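Local coordinates for protein 3-chlorocatechol 1,2-dioxygenase (Rhodococcus opacus, PDB 2BOY) that probably catalyses intradiol cleavage of 3-chlorocatechol and related catechols, opening the aromatic ring between its two hydroxylated carbons with ferric iron and dioxygen, at residues 186-191 against 217-222; 190-195 against 208-213. All blocks are in the same frame, centred on the assembly; numbering follows the deposited sequence.

Contact 1: 186-191 against 217-222; sequences AWRPAH and GSDVAN. With FE (Fe (III) ion), chain I; BHO (benzhydroxamic acid), chain J.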
# COMPACT_ATOMS: atom_id res chain seq x y z
N ALA A 186 15.73 11.43 -4.21
CA ALA A 186 14.59 11.78 -3.39
C ALA A 186 14.23 13.27 -3.46
O ALA A 186 13.60 13.77 -2.54
CB ALA A 186 14.88 11.37 -1.95
N TRP A 187 14.64 13.97 -4.52
CA TRP A 187 14.56 15.44 -4.53
C TRP A 187 13.35 15.97 -5.30
O TRP A 187 13.07 15.49 -6.38
CB TRP A 187 15.77 16.03 -5.24
CG TRP A 187 17.02 15.88 -4.45
CD1 TRP A 187 17.94 14.84 -4.51
CD2 TRP A 187 17.50 16.79 -3.46
NE1 TRP A 187 18.98 15.08 -3.63
CE2 TRP A 187 18.74 16.26 -2.97
CE3 TRP A 187 17.03 18.01 -2.93
CZ2 TRP A 187 19.48 16.91 -1.98
CZ3 TRP A 187 17.78 18.65 -1.95
CH2 TRP A 187 18.99 18.09 -1.48
N ARG A 188 12.74 17.02 -4.75
CA ARG A 188 11.86 17.92 -5.51
C ARG A 188 12.66 19.21 -5.83
O ARG A 188 13.37 19.72 -4.95
CB ARG A 188 10.66 18.31 -4.64
CG ARG A 188 9.81 17.13 -4.18
CD ARG A 188 8.29 17.44 -4.23
NE ARG A 188 7.96 17.80 -5.60
CZ ARG A 188 7.16 18.79 -5.97
NH1 ARG A 188 6.56 19.57 -5.06
NH2 ARG A 188 7.02 19.03 -7.27
N PRO A 189 12.49 19.77 -7.03
CA PRO A 189 13.10 21.07 -7.35
C PRO A 189 12.39 22.12 -6.48
O PRO A 189 11.30 21.82 -5.94
CB PRO A 189 12.74 21.28 -8.82
CG PRO A 189 11.42 20.56 -8.98
CD PRO A 189 11.62 19.27 -8.13
N ALA A 190 12.99 23.30 -6.32
CA ALA A 190 12.42 24.37 -5.46
C ALA A 190 11.10 24.83 -6.02
O ALA A 190 10.99 24.92 -7.22
CB ALA A 190 13.39 25.55 -5.43
N HIS A 191 10.13 25.15 -5.16
CA HIS A 191 8.78 25.52 -5.64
C HIS A 191 7.98 26.34 -4.62
O HIS A 191 8.23 26.27 -3.40
CB HIS A 191 7.99 24.24 -6.01
CG HIS A 191 7.89 23.27 -4.88
ND1 HIS A 191 8.86 22.34 -4.61
CD2 HIS A 191 6.98 23.17 -3.89
CE1 HIS A 191 8.54 21.68 -3.51
NE2 HIS A 191 7.38 22.15 -3.06
N GLY A 217 14.04 18.68 -14.06
CA GLY A 217 13.93 17.55 -14.97
C GLY A 217 13.90 16.18 -14.31
O GLY A 217 13.91 15.18 -15.01
N SER A 218 13.89 16.11 -12.99
CA SER A 218 13.88 14.83 -12.31
C SER A 218 13.20 14.96 -10.94
O SER A 218 13.73 14.53 -9.91
CB SER A 218 15.31 14.26 -12.18
OG SER A 218 16.24 15.29 -11.89
N ASP A 219 12.03 15.58 -10.92
CA ASP A 219 11.25 15.72 -9.70
C ASP A 219 10.88 14.33 -9.23
O ASP A 219 10.22 13.57 -9.96
CB ASP A 219 9.99 16.49 -10.05
CG ASP A 219 9.08 16.74 -8.88
OD1 ASP A 219 9.41 16.46 -7.69
OD2 ASP A 219 7.95 17.22 -9.09
N VAL A 220 11.31 13.97 -8.00
CA VAL A 220 10.87 12.68 -7.41
C VAL A 220 9.31 12.48 -7.50
O VAL A 220 8.80 11.34 -7.67
CB VAL A 220 11.35 12.54 -5.93
CG1 VAL A 220 10.65 13.52 -5.08
CG2 VAL A 220 11.11 11.08 -5.41
N ALA A 221 8.57 13.57 -7.39
CA ALA A 221 7.10 13.51 -7.42
C ALA A 221 6.48 13.63 -8.83
O ALA A 221 5.26 13.55 -8.96
CB ALA A 221 6.53 14.62 -6.49
N ASN A 222 7.30 13.87 -9.85
CA ASN A 222 6.80 13.96 -11.24
C ASN A 222 5.71 15.01 -11.44
O ASN A 222 4.76 14.81 -12.23
CB ASN A 222 6.29 12.60 -11.74
CG ASN A 222 7.41 11.67 -12.07
OD1 ASN A 222 7.59 10.62 -11.44
ND2 ASN A 222 8.21 12.05 -13.07
FE FE I . 6.43 21.30 -1.47
C1 BHO J . 5.59 17.52 -1.82
C2 BHO J . 4.91 16.69 -2.83
C3 BHO J . 4.98 15.30 -2.72
C4 BHO J . 5.72 14.74 -1.67
C5 BHO J . 6.36 15.53 -0.73
C6 BHO J . 6.31 16.92 -0.80
C BHO J . 5.50 19.01 -1.94
O1 BHO J . 5.35 19.45 -3.03
N BHO J . 5.62 19.88 -0.96
O2 BHO J . 5.02 19.81 0.13
O HOH W 1 14.67 13.66 -7.69
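R188 and D219 form a bidentate salt bridge, a clear instance of a second-shell acid positioning a residue of a ligand pocket. The arginine is gripped side-on: NE reaches D219 OD1 at 2.9 Å, and NH2 reaches D219 OD2 at 2.7 Å, each oxygen being met on its syn side. Guanidinium and carboxylate planes are turned 30° apart, so the pairing is twisted rather than flat. D219 CG stands anti to its backbone N (chi1 -179°), which lays the carboxylate alongside the arginine. OD1 serves two donors, because the backbone N of A221 comes in from above the carboxylate plane and closes an Asx turn. With these bonds fixing its rotation, R188 turns NH1 toward O1 of the benzhydroxamic acid, an approach so short that its exact length is doubtful.

The backbone adds a hydrogen bond from V220 N to W187 O, 2.8 Å long, and a water donates to both W187 O and S218 O.

Van der Waals contacts complete the join. The V220 side chain crosses that of R188 at about a right angle, CG1 lying 3.8 Å from R188 CG; A221 CB lies 3.6 Å from R188 NE, and P189 CD rests on D219 OD1.

Metal coordination comes from H191, which binds the ferric iron through NE2 at 2.0 Å, its ring steadied by an in-plane bond from ND1 to P189 O (2.8 Å).

The 217-222 loop thus closes over the start of strand 187-197. L179 of helix 174-181 packs against A186 and V220, R188 is backbone-bonded to Y167 of strand 167-168 and A186 to I169 just after it, and W215 stacks on W187.

Contact 2: 190-195 against 208-213; sequences AHLHWI and LYFENG. With FE (Fe (III) ion), chain I; BHO (benzhydroxamic acid), chain J.
W194 and L208 both carry CG anti to the carbonyl carbon (chi1 -57° and -63°), and these torsions bring the indole and the isobutyl group together, crossing at about a right angle. L208 CD1 comes obliquely to the indole, 3.5 Å from NE1. F210 has the same first torsion, which sends its ring back across the neighbouring strand: CD1 lies 3.8 Å from A190 CB, while CZ touches L192 CG at 4.1 Å. An alanine in place of W194 would probably leave L208 CD1 without the indole it packs against and open a gap on that face of the hairpin.

The backbones run antiparallel, and L192 and L208 form a hydrogen-bonded pair. L192 N donates to L208 O at 2.9 Å, and L208 N returns the bond to L192 O at 2.8 Å. Nearer the turn a water takes over, donating to A190 O (2.6 Å) and accepting from F210 N, so that it bridges the strands where they diverge. Close by, Y209 CD2 packs on H191 CB at 3.7 Å.

Alternation along the strand divides the labour: L192 and W194 face apolar neighbours, whereas H191 and H193 point to the metal. H193 NE2 binds the iron at 2.2 Å, and Y133 completes the protein ligands.

This hairpin of strands 187-197 and 204-210 belongs to the intradiol dioxygenase beta core. Strand 121-125 flanks it, W125 stacking on the H193 ring and M124 meeting L192 and W194; strand 229-236 lines its other border, through L230 on L208 and L232 on F210.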
# COMPACT_ATOMS: atom_id res chain seq x y z
N ALA A 190 12.99 23.30 -6.32
CA ALA A 190 12.42 24.37 -5.46
C ALA A 190 11.10 24.83 -6.02
O ALA A 190 10.99 24.92 -7.22
CB ALA A 190 13.39 25.55 -5.43
N HIS A 191 10.13 25.15 -5.16
CA HIS A 191 8.78 25.52 -5.64
C HIS A 191 7.98 26.34 -4.62
O HIS A 191 8.23 26.27 -3.40
CB HIS A 191 7.99 24.24 -6.01
CG HIS A 191 7.89 23.27 -4.88
ND1 HIS A 191 8.86 22.34 -4.61
CD2 HIS A 191 6.98 23.17 -3.89
CE1 HIS A 191 8.54 21.68 -3.51
NE2 HIS A 191 7.38 22.15 -3.06
N LEU A 192 7.00 27.10 -5.12
CA LEU A 192 6.03 27.81 -4.33
C LEU A 192 4.71 27.10 -4.59
O LEU A 192 4.39 26.87 -5.77
CB LEU A 192 5.91 29.26 -4.82
CG LEU A 192 7.24 30.02 -4.88
CD1 LEU A 192 6.95 31.45 -5.35
CD2 LEU A 192 7.81 30.03 -3.44
N HIS A 193 3.99 26.77 -3.51
CA HIS A 193 2.64 26.10 -3.58
C HIS A 193 1.55 27.16 -3.53
O HIS A 193 1.68 28.10 -2.76
CB HIS A 193 2.41 25.25 -2.34
CG HIS A 193 3.18 23.95 -2.32
ND1 HIS A 193 2.71 22.83 -2.95
CD2 HIS A 193 4.34 23.59 -1.70
CE1 HIS A 193 3.56 21.83 -2.76
NE2 HIS A 193 4.56 22.27 -2.02
N TRP A 194 0.41 26.98 -4.24
CA TRP A 194 -0.64 27.98 -4.22
C TRP A 194 -2.00 27.27 -4.26
O TRP A 194 -2.15 26.30 -5.00
CB TRP A 194 -0.60 28.85 -5.47
CG TRP A 194 0.70 29.56 -5.70
CD1 TRP A 194 1.83 29.05 -6.29
CD2 TRP A 194 1.01 30.91 -5.34
NE1 TRP A 194 2.82 30.01 -6.29
CE2 TRP A 194 2.33 31.16 -5.74
CE3 TRP A 194 0.29 31.95 -4.71
CZ2 TRP A 194 2.95 32.39 -5.55
CZ3 TRP A 194 0.91 33.18 -4.52
CH2 TRP A 194 2.22 33.39 -4.94
N ILE A 195 -2.92 27.73 -3.42
CA ILE A 195 -4.35 27.40 -3.58
C ILE A 195 -5.04 28.73 -3.77
O ILE A 195 -4.89 29.62 -2.92
CB ILE A 195 -4.90 26.60 -2.38
CG1 ILE A 195 -4.32 25.18 -2.38
CG2 ILE A 195 -6.49 26.51 -2.43
CD1 ILE A 195 -4.55 24.41 -1.05
N LEU A 208 4.78 26.63 -8.53
CA LEU A 208 5.63 27.30 -9.52
C LEU A 208 7.08 26.97 -9.18
O LEU A 208 7.43 26.98 -8.03
CB LEU A 208 5.40 28.82 -9.50
CG LEU A 208 3.95 29.19 -9.89
CD1 LEU A 208 3.64 30.67 -9.64
CD2 LEU A 208 3.65 28.80 -11.35
N TYR A 209 7.88 26.67 -10.19
CA TYR A 209 9.26 26.20 -10.07
C TYR A 209 10.17 27.26 -10.68
O TYR A 209 9.70 28.22 -11.26
CB TYR A 209 9.41 24.92 -10.85
CG TYR A 209 8.44 23.84 -10.43
CD1 TYR A 209 7.23 23.66 -11.11
CD2 TYR A 209 8.74 22.99 -9.36
CE1 TYR A 209 6.33 22.68 -10.71
CE2 TYR A 209 7.84 22.00 -8.95
CZ TYR A 209 6.64 21.86 -9.64
OH TYR A 209 5.76 20.88 -9.26
N PHE A 210 11.48 27.11 -10.54
CA PHE A 210 12.46 28.14 -10.99
C PHE A 210 13.27 27.53 -12.14
O PHE A 210 13.87 26.47 -11.95
CB PHE A 210 13.31 28.55 -9.82
CG PHE A 210 12.52 29.14 -8.70
CD1 PHE A 210 12.08 28.35 -7.64
CD2 PHE A 210 12.11 30.47 -8.75
CE1 PHE A 210 11.30 28.89 -6.66
CE2 PHE A 210 11.33 31.01 -7.75
CZ PHE A 210 10.93 30.22 -6.70
N GLU A 211 13.18 28.15 -13.32
CA GLU A 211 13.79 27.71 -14.59
C GLU A 211 15.18 27.10 -14.41
O GLU A 211 15.50 26.04 -14.92
CB GLU A 211 14.02 28.95 -15.45
CG GLU A 211 13.36 28.87 -16.79
CD GLU A 211 13.17 30.24 -17.37
OE1 GLU A 211 13.99 31.15 -17.07
OE2 GLU A 211 12.19 30.39 -18.11
N ASN A 212 15.99 27.82 -13.66
CA ASN A 212 17.41 27.53 -13.54
C ASN A 212 17.71 26.47 -12.47
O ASN A 212 18.87 26.11 -12.27
CB ASN A 212 18.11 28.86 -13.23
CG ASN A 212 17.11 30.06 -13.24
OD1 ASN A 212 17.43 31.14 -13.76
ND2 ASN A 212 15.89 29.86 -12.67
N GLY A 213 16.67 25.96 -11.82
CA GLY A 213 16.86 25.20 -10.59
C GLY A 213 17.23 23.76 -10.83
O GLY A 213 16.89 23.17 -11.85
FE FE I . 6.43 21.30 -1.47
C1 BHO J . 5.59 17.52 -1.82
C2 BHO J . 4.91 16.69 -2.83
C3 BHO J . 4.98 15.30 -2.72
C4 BHO J . 5.72 14.74 -1.67
C5 BHO J . 6.36 15.53 -0.73
C6 BHO J . 6.31 16.92 -0.80
C BHO J . 5.50 19.01 -1.94
O1 BHO J . 5.35 19.45 -3.03
N BHO J . 5.62 19.88 -0.96
O2 BHO J . 5.02 19.81 0.13
O HOH W 2 12.69 24.85 -9.23

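How the contacts relate
Contacts 1 and 2 approach the iron site from one strand, with A190 and H191 common to both and their centres about 10 Å apart. Contact 1 orients an arginine toward the bound benzhydroxamic acid, whereas contact 2 fixes the strand that presents both iron-binding histidines. Y209 couples them: its OH is 3.0 Å from R188 NH2, a probable hydrogen bond, and its CD2 packs 3.6 Å from P189 CG. The guanidinium is therefore held from the loop and from the neighbouring strand together. Q207, on strand 204-210, adds a further tie by accepting from R188 NH1. The general lesson is that one second-shell residue, here Y209, can touch both a metal ligand and a ligand-pocket residue.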